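Core protein VP4 (Bluetongue virus, PDB 2JHP) serves as the RNA-capping enzyme of the viral core, an assembly line that builds the cap on viral transcripts. Local coordinates at residues I507-I521 against Y564-W578. Residues are numbered along the deposited sequence; the frame is centred on the assembly and turned at random.
Sequences IPDPPVPDISLCRFI and YVTDLFWWFKMILDW
The indole of Trp570 is sandwiched between Pro508 and Leu517, two CH-pi contacts on opposite faces, where a proline-rich loop runs along one side of helix 568-576. Pro508 CD lies 3.7 Å from the centroid of the five-membered ring of Trp570, and Leu517 CD2 sits 3.5 Å from it on the other face. A chi1 of 173°, CG opposite the backbone N, carries the Trp570 ring into the loop, and its NE1 makes a weak, bent bond to Val512 O (3.1 Å, 133°). One turn on, Met574 packs against Leu517, and past it Trp578 takes Pro513 CD over a face of its six-membered ring, 3.6 Å from the centroid; Trp578 NE1 bonds to Asp589. Pro511 and Pro513 each centre an inverse gamma turn. Asp567 N-caps the helix, OD2 accepting from Trp570 N; its carboxylate also bonds to Ser461 and, by a salt bridge to Arg466, ties the helix start to strand 466-469, outermost in the sheet whose strand 499-503 leads into the loop. At the other end, the edge of Phe520 meets the face of Tyr564 in a T-shaped pair, planes at 78°. Thr566 OG1 donates to Leu517 O (2.6 Å), and Tyr564 OH reaches Ile521 O at 2.8 Å from above the carbonyl plane.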
loop_
_atom_site.group_PDB
_atom_site.type_symbol
_atom_site.label_atom_id
_atom_site.label_comp_id
_atom_site.label_asym_id
_atom_site.label_seq_id
_atom_site.Cartn_x
_atom_site.Cartn_y
_atom_site.Cartn_z
ATOM N N ILE A 507 -16.263 -8.786 -16.979
ATOM C CA ILE A 507 -17.613 -8.942 -16.450
ATOM C C ILE A 507 -17.881 -10.424 -16.211
ATOM O O ILE A 507 -17.586 -11.243 -17.077
ATOM C CB ILE A 507 -18.662 -8.380 -17.433
ATOM C CG1 ILE A 507 -18.424 -6.887 -17.695
ATOM C CG2 ILE A 507 -20.064 -8.613 -16.906
ATOM C CD1 ILE A 507 -19.166 -6.325 -18.905
ATOM N N PRO A 508 -18.414 -10.785 -15.029
ATOM C CA PRO A 508 -18.722 -12.195 -14.770
ATOM C C PRO A 508 -19.750 -12.766 -15.742
ATOM O O PRO A 508 -20.514 -12.024 -16.361
ATOM C CB PRO A 508 -19.311 -12.174 -13.362
ATOM C CG PRO A 508 -18.792 -10.923 -12.749
ATOM C CD PRO A 508 -18.747 -9.939 -13.871
ATOM N N ASP A 509 -19.760 -14.087 -15.865
ATOM C CA ASP A 509 -20.548 -14.741 -16.866
ATOM C C ASP A 509 -21.007 -16.117 -16.386
ATOM O O ASP A 509 -20.198 -17.053 -16.286
ATOM C CB ASP A 509 -19.716 -14.877 -18.148
ATOM C CG ASP A 509 -20.333 -15.832 -19.139
ATOM O OD1 ASP A 509 -19.680 -16.841 -19.475
ATOM O OD2 ASP A 509 -21.483 -15.587 -19.554
ATOM N N PRO A 510 -22.324 -16.286 -16.153
ATOM C CA PRO A 510 -23.440 -15.330 -16.179
ATOM C C PRO A 510 -23.255 -14.096 -15.332
ATOM O O PRO A 510 -22.711 -14.192 -14.234
ATOM C CB PRO A 510 -24.647 -16.164 -15.685
ATOM C CG PRO A 510 -24.083 -17.451 -15.193
ATOM C CD PRO A 510 -22.813 -17.665 -15.949
ATOM N N PRO A 511 -23.686 -12.931 -15.854
ATOM C CA PRO A 511 -23.621 -11.649 -15.151
ATOM C C PRO A 511 -24.537 -11.623 -13.924
ATOM O O PRO A 511 -25.568 -10.948 -13.921
ATOM C CB PRO A 511 -24.080 -10.640 -16.213
ATOM C CG PRO A 511 -24.845 -11.436 -17.205
ATOM C CD PRO A 511 -24.257 -12.797 -17.209
ATOM N N VAL A 512 -24.141 -12.362 -12.892
ATOM C CA VAL A 512 -24.956 -12.559 -11.693
ATOM C C VAL A 512 -24.901 -11.321 -10.752
ATOM O O VAL A 512 -23.885 -10.618 -10.720
ATOM C CB VAL A 512 -24.543 -13.895 -10.986
ATOM C CG1 VAL A 512 -23.241 -13.741 -10.225
ATOM C CG2 VAL A 512 -25.636 -14.404 -10.067
ATOM N N PRO A 513 -25.999 -11.037 -10.007
ATOM C CA PRO A 513 -26.049 -9.859 -9.144
ATOM C C PRO A 513 -25.377 -10.061 -7.783
ATOM O O PRO A 513 -26.019 -9.871 -6.739
ATOM C CB PRO A 513 -27.552 -9.649 -8.952
ATOM C CG PRO A 513 -28.105 -11.033 -8.951
ATOM C CD PRO A 513 -27.264 -11.794 -9.948
ATOM N N ASP A 514 -24.092 -10.415 -7.795
ATOM C CA ASP A 514 -23.366 -10.686 -6.556
ATOM C C ASP A 514 -23.147 -9.452 -5.663
ATOM O O ASP A 514 -23.037 -8.330 -6.150
ATOM C CB ASP A 514 -22.037 -11.357 -6.865
ATOM C CG ASP A 514 -21.326 -11.826 -5.622
ATOM O OD1 ASP A 514 -21.708 -12.881 -5.064
ATOM O OD2 ASP A 514 -20.390 -11.119 -5.196
ATOM N N ILE A 515 -23.093 -9.698 -4.356
ATOM C CA ILE A 515 -22.864 -8.683 -3.324
ATOM C C ILE A 515 -21.795 -7.650 -3.704
ATOM O O ILE A 515 -21.966 -6.457 -3.460
ATOM C CB ILE A 515 -22.550 -9.374 -1.961
ATOM C CG1 ILE A 515 -23.815 -9.482 -1.122
ATOM C CG2 ILE A 515 -21.513 -8.627 -1.146
ATOM C CD1 ILE A 515 -23.767 -10.609 -0.132
ATOM N N SER A 516 -20.708 -8.123 -4.317
ATOM C CA SER A 516 -19.627 -7.280 -4.812
ATOM C C SER A 516 -20.172 -6.136 -5.659
ATOM O O SER A 516 -19.683 -5.016 -5.600
ATOM C CB SER A 516 -18.653 -8.135 -5.631
ATOM O OG SER A 516 -19.282 -8.707 -6.763
ATOM N N LEU A 517 -21.193 -6.444 -6.449
ATOM C CA LEU A 517 -21.861 -5.465 -7.289
ATOM C C LEU A 517 -22.970 -4.707 -6.524
ATOM O O LEU A 517 -23.022 -3.478 -6.562
ATOM C CB LEU A 517 -22.429 -6.170 -8.526
ATOM C CG LEU A 517 -23.169 -5.366 -9.595
ATOM C CD1 LEU A 517 -22.222 -4.421 -10.322
ATOM C CD2 LEU A 517 -23.892 -6.303 -10.580
ATOM N N CYS A 518 -23.825 -5.456 -5.821
ATOM C CA CYS A 518 -25.100 -4.954 -5.319
ATOM C C CYS A 518 -25.248 -5.032 -3.809
ATOM O O CYS A 518 -25.425 -6.109 -3.240
ATOM C CB CYS A 518 -26.262 -5.694 -5.988
ATOM S SG CYS A 518 -26.285 -5.542 -7.778
ATOM N N ARG A 519 -25.170 -3.867 -3.172
ATOM C CA ARG A 519 -25.477 -3.732 -1.755
ATOM C C ARG A 519 -26.529 -2.637 -1.581
ATOM O O ARG A 519 -27.643 -2.919 -1.154
ATOM C CB ARG A 519 -24.199 -3.485 -0.939
ATOM C CG ARG A 519 -23.315 -4.756 -0.806
ATOM C CD ARG A 519 -21.825 -4.469 -0.712
ATOM N NE ARG A 519 -21.262 -4.173 -2.029
ATOM C CZ ARG A 519 -20.694 -3.022 -2.369
ATOM N NH1 ARG A 519 -20.573 -2.037 -1.477
ATOM N NH2 ARG A 519 -20.232 -2.862 -3.603
ATOM N N PHE A 520 -26.173 -1.408 -1.960
ATOM C CA PHE A 520 -27.064 -0.233 -1.996
ATOM C C PHE A 520 -27.698 0.083 -0.645
ATOM O O PHE A 520 -28.888 0.430 -0.559
ATOM C CB PHE A 520 -28.132 -0.361 -3.089
ATOM C CG PHE A 520 -27.573 -0.595 -4.458
ATOM C CD1 PHE A 520 -27.884 -1.757 -5.155
ATOM C CD2 PHE A 520 -26.728 0.344 -5.058
ATOM C CE1 PHE A 520 -27.374 -1.982 -6.421
ATOM C CE2 PHE A 520 -26.202 0.124 -6.320
ATOM C CZ PHE A 520 -26.531 -1.042 -7.004
ATOM N N ILE A 521 -26.887 -0.042 0.402
ATOM C CA ILE A 521 -27.329 0.201 1.768
ATOM C C ILE A 521 -27.675 1.682 1.938
ATOM O O ILE A 521 -26.872 2.564 1.621
ATOM C CB ILE A 521 -26.263 -0.251 2.811
ATOM C CG1 ILE A 521 -25.952 -1.755 2.677
ATOM C CG2 ILE A 521 -26.694 0.120 4.227
ATOM C CD1 ILE A 521 -27.143 -2.692 2.891
ATOM N N TYR A 564 -22.851 6.123 -3.805
ATOM C CA TYR A 564 -22.435 4.766 -4.231
ATOM C C TYR A 564 -21.432 4.724 -5.373
ATOM O O TYR A 564 -21.399 5.617 -6.227
ATOM C CB TYR A 564 -23.649 3.886 -4.583
ATOM C CG TYR A 564 -24.723 3.946 -3.523
ATOM C CD1 TYR A 564 -25.838 4.774 -3.681
ATOM C CD2 TYR A 564 -24.596 3.224 -2.327
ATOM C CE1 TYR A 564 -26.801 4.859 -2.701
ATOM C CE2 TYR A 564 -25.589 3.308 -1.337
ATOM C CZ TYR A 564 -26.670 4.124 -1.541
ATOM O OH TYR A 564 -27.616 4.188 -0.565
ATOM N N VAL A 565 -20.610 3.676 -5.357
ATOM C CA VAL A 565 -19.765 3.315 -6.499
ATOM C C VAL A 565 -19.978 1.852 -6.847
ATOM O O VAL A 565 -19.524 0.970 -6.128
ATOM C CB VAL A 565 -18.255 3.527 -6.213
ATOM C CG1 VAL A 565 -17.430 3.132 -7.432
ATOM C CG2 VAL A 565 -17.972 4.972 -5.804
ATOM N N THR A 566 -20.683 1.597 -7.941
ATOM C CA THR A 566 -20.807 0.234 -8.468
ATOM C C THR A 566 -20.559 0.217 -9.979
ATOM O O THR A 566 -20.424 1.278 -10.591
ATOM C CB THR A 566 -22.171 -0.396 -8.117
ATOM O OG1 THR A 566 -22.113 -1.813 -8.323
ATOM C CG2 THR A 566 -23.304 0.217 -8.965
ATOM N N ASP A 567 -20.502 -0.979 -10.572
ATOM C CA ASP A 567 -20.123 -1.139 -11.987
ATOM C C ASP A 567 -21.332 -1.089 -12.924
ATOM O O ASP A 567 -22.135 -2.022 -12.977
ATOM C CB ASP A 567 -19.278 -2.411 -12.200
ATOM C CG ASP A 567 -18.633 -2.469 -13.592
ATOM O OD1 ASP A 567 -17.950 -1.502 -13.981
ATOM O OD2 ASP A 567 -18.788 -3.487 -14.301
ATOM N N LEU A 568 -21.441 0.012 -13.665
ATOM C CA LEU A 568 -22.512 0.204 -14.640
ATOM C C LEU A 568 -22.561 -0.884 -15.704
ATOM O O LEU A 568 -23.620 -1.434 -15.983
ATOM C CB LEU A 568 -22.413 1.580 -15.305
ATOM C CG LEU A 568 -22.924 2.774 -14.490
ATOM C CD1 LEU A 568 -22.888 4.028 -15.347
ATOM C CD2 LEU A 568 -24.339 2.534 -13.967
ATOM N N PHE A 569 -21.415 -1.197 -16.294
ATOM C CA PHE A 569 -21.372 -2.164 -17.394
ATOM C C PHE A 569 -21.909 -3.522 -16.963
ATOM O O PHE A 569 -22.779 -4.082 -17.604
ATOM C CB PHE A 569 -19.949 -2.324 -17.922
ATOM C CG PHE A 569 -19.871 -2.360 -19.407
ATOM C CD1 PHE A 569 -19.139 -1.403 -20.105
ATOM C CD2 PHE A 569 -20.548 -3.332 -20.115
ATOM C CE1 PHE A 569 -19.083 -1.428 -21.492
ATOM C CE2 PHE A 569 -20.493 -3.362 -21.475
ATOM C CZ PHE A 569 -19.757 -2.414 -22.178
ATOM N N TRP A 570 -21.376 -4.043 -15.863
ATOM C CA TRP A 570 -21.826 -5.308 -15.289
ATOM C C TRP A 570 -23.295 -5.219 -14.839
ATOM O O TRP A 570 -24.084 -6.139 -15.075
ATOM C CB TRP A 570 -20.885 -5.670 -14.139
ATOM C CG TRP A 570 -21.252 -6.841 -13.313
ATOM C CD1 TRP A 570 -22.238 -7.754 -13.557
ATOM C CD2 TRP A 570 -20.594 -7.267 -12.117
ATOM N NE1 TRP A 570 -22.249 -8.712 -12.568
ATOM C CE2 TRP A 570 -21.248 -8.433 -11.671
ATOM C CE3 TRP A 570 -19.505 -6.771 -11.374
ATOM C CZ2 TRP A 570 -20.863 -9.110 -10.514
ATOM C CZ3 TRP A 570 -19.127 -7.442 -10.218
ATOM C CH2 TRP A 570 -19.800 -8.604 -9.807
ATOM N N TRP A 571 -23.648 -4.097 -14.215
ATOM C CA TRP A 571 -25.019 -3.851 -13.762
ATOM C C TRP A 571 -26.014 -3.836 -14.933
ATOM O O TRP A 571 -27.004 -4.557 -14.905
ATOM C CB TRP A 571 -25.094 -2.561 -12.939
ATOM C CG TRP A 571 -26.273 -2.495 -12.037
ATOM C CD1 TRP A 571 -26.401 -3.080 -10.812
ATOM C CD2 TRP A 571 -27.494 -1.790 -12.278
ATOM N NE1 TRP A 571 -27.629 -2.786 -10.272
ATOM C CE2 TRP A 571 -28.324 -2.001 -11.156
ATOM C CE3 TRP A 571 -27.977 -1.009 -13.343
ATOM C CZ2 TRP A 571 -29.609 -1.463 -11.067
ATOM C CZ3 TRP A 571 -29.249 -0.469 -13.250
ATOM C CH2 TRP A 571 -30.050 -0.701 -12.124
ATOM N N PHE A 572 -25.734 -3.047 -15.971
ATOM C CA PHE A 572 -26.558 -3.064 -17.181
ATOM C C PHE A 572 -26.628 -4.468 -17.766
ATOM O O PHE A 572 -27.655 -4.862 -18.339
ATOM C CB PHE A 572 -26.037 -2.087 -18.244
ATOM C CG PHE A 572 -26.250 -0.630 -17.909
ATOM C CD1 PHE A 572 -27.419 -0.197 -17.288
ATOM C CD2 PHE A 572 -25.289 0.319 -18.245
ATOM C CE1 PHE A 572 -27.613 1.150 -16.990
ATOM C CE2 PHE A 572 -25.479 1.666 -17.953
ATOM C CZ PHE A 572 -26.643 2.080 -17.324
ATOM N N LYS A 573 -25.548 -5.233 -17.632
ATOM C CA LYS A 573 -25.545 -6.592 -18.171
ATOM C C LYS A 573 -26.422 -7.509 -17.322
ATOM O O LYS A 573 -27.071 -8.405 -17.848
ATOM C CB LYS A 573 -24.126 -7.146 -18.313
ATOM C CG LYS A 573 -24.028 -8.257 -19.348
ATOM C CD LYS A 573 -22.616 -8.813 -19.524
ATOM C CE LYS A 573 -22.632 -10.097 -20.365
ATOM N NZ LYS A 573 -21.306 -10.793 -20.330
ATOM N N MET A 574 -26.467 -7.259 -16.016
ATOM C CA MET A 574 -27.243 -8.103 -15.108
ATOM C C MET A 574 -28.741 -7.820 -15.230
ATOM O O MET A 574 -29.563 -8.718 -15.043
ATOM C CB MET A 574 -26.727 -8.000 -13.650
ATOM C CG MET A 574 -27.318 -6.911 -12.782
ATOM S SD MET A 574 -28.941 -7.311 -12.122
ATOM C CE MET A 574 -28.744 -9.045 -11.801
ATOM N N ILE A 575 -29.072 -6.574 -15.566
ATOM C CA ILE A 575 -30.454 -6.100 -15.650
ATOM C C ILE A 575 -31.180 -6.655 -16.879
ATOM O O ILE A 575 -32.274 -7.211 -16.758
ATOM C CB ILE A 575 -30.525 -4.533 -15.643
ATOM C CG1 ILE A 575 -30.010 -3.950 -14.315
ATOM C CG2 ILE A 575 -31.939 -4.024 -15.955
ATOM C CD1 ILE A 575 -30.802 -4.340 -13.081
ATOM N N LEU A 576 -30.557 -6.513 -18.047
ATOM C CA LEU A 576 -31.182 -6.869 -19.321
ATOM C C LEU A 576 -30.995 -8.336 -19.689
ATOM O O LEU A 576 -31.962 -9.029 -20.024
ATOM C CB LEU A 576 -30.641 -5.986 -20.447
ATOM C CG LEU A 576 -30.450 -4.503 -20.125
ATOM C CD1 LEU A 576 -29.687 -3.817 -21.245
ATOM C CD2 LEU A 576 -31.782 -3.808 -19.859
ATOM N N ASP A 577 -29.751 -8.802 -19.620
ATOM C CA ASP A 577 -29.408 -10.140 -20.081
ATOM C C ASP A 577 -29.796 -11.273 -19.134
ATOM O O ASP A 577 -29.755 -12.437 -19.527
ATOM C CB ASP A 577 -27.907 -10.229 -20.394
ATOM C CG ASP A 577 -27.554 -9.689 -21.773
ATOM O OD1 ASP A 577 -26.340 -9.646 -22.088
ATOM O OD2 ASP A 577 -28.474 -9.314 -22.547
ATOM N N TRP A 578 -30.177 -10.952 -17.900
ATOM C CA TRP A 578 -30.201 -11.984 -16.863
ATOM C C TRP A 578 -31.476 -12.173 -16.009
ATOM O O TRP A 578 -31.729 -13.287 -15.545
ATOM C CB TRP A 578 -28.974 -11.815 -15.949
ATOM C CG TRP A 578 -28.800 -12.905 -14.944
ATOM C CD1 TRP A 578 -28.136 -14.077 -15.122
ATOM C CD2 TRP A 578 -29.302 -12.926 -13.602
ATOM N NE1 TRP A 578 -28.188 -14.834 -13.978
ATOM C CE2 TRP A 578 -28.898 -14.150 -13.026
ATOM C CE3 TRP A 578 -30.046 -12.024 -12.825
ATOM C CZ2 TRP A 578 -29.218 -14.503 -11.712
ATOM C CZ3 TRP A 578 -30.372 -12.377 -11.520
ATOM C CH2 TRP A 578 -29.956 -13.607 -10.975
#